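Local atomic coordinates of DNA-binding protein (Silicibacter pomeroyi, PDB entry 3EUS), a protein that probably binds DNA through a helix-turn-helix domain of the XRE (Cro/C1-like) family. Residues L69-V72 with S73-A77. Residues are numbered along the deposited sequence; the frame is centred on the assembly and turned at random.
Sequences LDVV and SEIVA
V71 and I75 meet because I75 turns CG1 anti to its carbonyl carbon (chi1 -65°) and then runs on extended to CD1, while V71 holds CG2 between its own backbone N and carbonyl carbon. The two side chains cross obliquely, and I75 CD1 comes to 3.9 Å from V71 CG2. This is i to i+4 packing at the N-terminal end of helix 72-81, the last helix of an all-helical XRE-type helix-turn-helix fold, with V71 just ahead of it. V72 N bonds to L69 O; I75 N donates to V71 O at 3.0 Å, with an N-H...O angle of 172°. I75 CG1 lies 3.2 Å from that same V71 O, off the carbonyl plane, flanking the oxygen that the I75 N-H grips. Both residues continue onto M63 of helix 56-65 and R18 of helix 10-25. With CG1 and CD1 gone, as in an alanine here, V71 CG2 would probably lose its neighbour, and the packing on M63 and R18 with it. V72 and V76 repeat the spacing on another side, CG1 of V72 standing 4.2 Å from CG2 of V76; both valines also pack against the second subunit, which places this turn at the dimer interface. E74 carries OE1 to a salt bridge with R18 NH2. Two waters stitch the start of the helix to the preceding loop. One takes the hydrogen of S73 N and donates to L69 O at 2.8 Å; the other accepts from E74 N and donates to D70 O at 2.7 Å.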
ATOM      1  N   LEU A  69       2.933 -12.553   0.901  1.00 14.82           N
ATOM      2  CA  LEU A  69       3.173 -11.779  -0.332  1.00 15.07           C
ATOM      3  C   LEU A  69       2.290 -12.384  -1.452  1.00 15.75           C
ATOM      4  O   LEU A  69       1.827 -11.659  -2.319  1.00 17.42           O
ATOM      5  CB  LEU A  69       4.641 -11.759  -0.726  1.00 15.13           C
ATOM      6  CG  LEU A  69       5.545 -10.914   0.171  1.00 15.75           C
ATOM      7  CD1 LEU A  69       7.017 -11.224  -0.206  1.00 15.21           C
ATOM      8  CD2 LEU A  69       5.146  -9.453   0.027  1.00 15.97           C
ATOM      9  N   ASP A  70       1.954 -13.664  -1.330  1.00 14.69           N
ATOM     10  CA  ASP A  70       1.031 -14.320  -2.306  1.00 15.74           C
ATOM     11  C   ASP A  70      -0.402 -13.733  -2.429  1.00 16.20           C
ATOM     12  O   ASP A  70      -1.014 -13.861  -3.520  1.00 17.09           O
ATOM     13  CB  ASP A  70       0.952 -15.826  -2.085  1.00 15.03           C
ATOM     14  CG  ASP A  70       0.404 -16.213  -0.716  1.00 18.45           C
ATOM     15  OD1 ASP A  70       0.373 -15.372   0.220  1.00 19.41           O
ATOM     16  OD2 ASP A  70       0.025 -17.401  -0.558  1.00 21.35           O
ATOM     17  N   VAL A  71      -0.911 -13.125  -1.366  1.00 15.19           N
ATOM     18  CA  VAL A  71      -2.247 -12.514  -1.380  1.00 15.29           C
ATOM     19  C   VAL A  71      -2.246 -10.991  -1.555  1.00 15.52           C
ATOM     20  O   VAL A  71      -3.317 -10.359  -1.603  1.00 15.05           O
ATOM     21  CB  VAL A  71      -3.105 -12.920  -0.150  1.00 14.72           C
ATOM     22  CG1 VAL A  71      -3.322 -14.434  -0.144  1.00 15.42           C
ATOM     23  CG2 VAL A  71      -2.515 -12.399   1.180  1.00 15.16           C
ATOM     24  N   VAL A  72      -1.065 -10.425  -1.768  1.00 16.25           N
ATOM     25  CA  VAL A  72      -0.931  -8.981  -2.003  1.00 16.81           C
ATOM     26  C   VAL A  72      -1.811  -8.553  -3.216  1.00 17.51           C
ATOM     27  O   VAL A  72      -2.561  -7.584  -3.139  1.00 18.85           O
ATOM     28  CB  VAL A  72       0.564  -8.565  -2.150  1.00 17.11           C
ATOM     29  CG1 VAL A  72       0.713  -7.159  -2.769  1.00 17.73           C
ATOM     30  CG2 VAL A  72       1.302  -8.523  -0.692  1.00 14.79           C
ATOM     31  N   SER A  73      -1.705  -9.289  -4.336  1.00 17.45           N
ATOM     32  CA  SER A  73      -2.413  -8.884  -5.553  1.00 17.28           C
ATOM     33  C   SER A  73      -3.938  -8.835  -5.290  1.00 16.16           C
ATOM     34  O   SER A  73      -4.627  -7.918  -5.706  1.00 14.97           O
ATOM     35  CB  SER A  73      -2.041  -9.823  -6.714  1.00 17.94           C
ATOM     36  OG  SER A  73      -2.758  -9.457  -7.825  1.00 23.03           O
ATOM     37  N   GLU A  74      -4.452  -9.837  -4.601  1.00 15.66           N
ATOM     38  CA  GLU A  74      -5.869  -9.917  -4.264  1.00 16.30           C
ATOM     39  C   GLU A  74      -6.315  -8.754  -3.374  1.00 15.30           C
ATOM     40  O   GLU A  74      -7.336  -8.175  -3.640  1.00 15.13           O
ATOM     41  CB  GLU A  74      -6.111 -11.205  -3.545  1.00 18.84           C
ATOM     42  CG  GLU A  74      -7.560 -11.616  -3.205  1.00 18.67           C
ATOM     43  CD  GLU A  74      -7.533 -12.906  -2.334  1.00 20.37           C
ATOM     44  OE1 GLU A  74      -7.535 -12.822  -1.070  1.00 18.45           O
ATOM     45  OE2 GLU A  74      -7.458 -14.006  -2.914  1.00 21.37           O
ATOM     46  N   ILE A  75      -5.558  -8.485  -2.325  1.00 15.81           N
ATOM     47  CA  ILE A  75      -5.846  -7.357  -1.386  1.00 15.35           C
ATOM     48  C   ILE A  75      -5.949  -6.018  -2.166  1.00 16.15           C
ATOM     49  O   ILE A  75      -6.957  -5.310  -2.094  1.00 16.10           O
ATOM     50  CB  ILE A  75      -4.798  -7.292  -0.293  1.00 16.17           C
ATOM     51  CG1 ILE A  75      -4.882  -8.570   0.598  1.00 15.13           C
ATOM     52  CG2 ILE A  75      -4.966  -5.964   0.542  1.00 16.90           C
ATOM     53  CD1 ILE A  75      -3.734  -8.737   1.565  1.00 17.97           C
ATOM     54  N   VAL A  76      -4.942  -5.747  -2.992  1.00 15.69           N
ATOM     55  CA  VAL A  76      -4.829  -4.471  -3.688  1.00 15.99           C
ATOM     56  C   VAL A  76      -5.902  -4.357  -4.776  1.00 15.86           C
ATOM     57  O   VAL A  76      -6.567  -3.338  -4.885  1.00 15.69           O
ATOM     58  CB  VAL A  76      -3.387  -4.301  -4.268  1.00 15.27           C
ATOM     59  CG1 VAL A  76      -3.325  -3.086  -5.268  1.00 19.19           C
ATOM     60  CG2 VAL A  76      -2.306  -4.267  -3.199  1.00 15.30           C
ATOM     61  N   ALA A  77      -6.166  -5.445  -5.521  1.00 16.39           N
ATOM     62  CA  ALA A  77      -7.222  -5.419  -6.527  1.00 17.44           C
ATOM     63  C   ALA A  77      -8.596  -5.214  -5.893  1.00 17.89           C
ATOM     64  O   ALA A  77      -9.448  -4.540  -6.471  1.00 18.96           O
ATOM     65  CB  ALA A  77      -7.233  -6.754  -7.370  1.00 17.13           C
TER
HETATM   66  O   HOH W   1       0.430 -11.276  -4.730  1.00 21.98           O
HETATM   67  O   HOH W   2      -3.011 -12.551  -4.760  1.00 14.24           O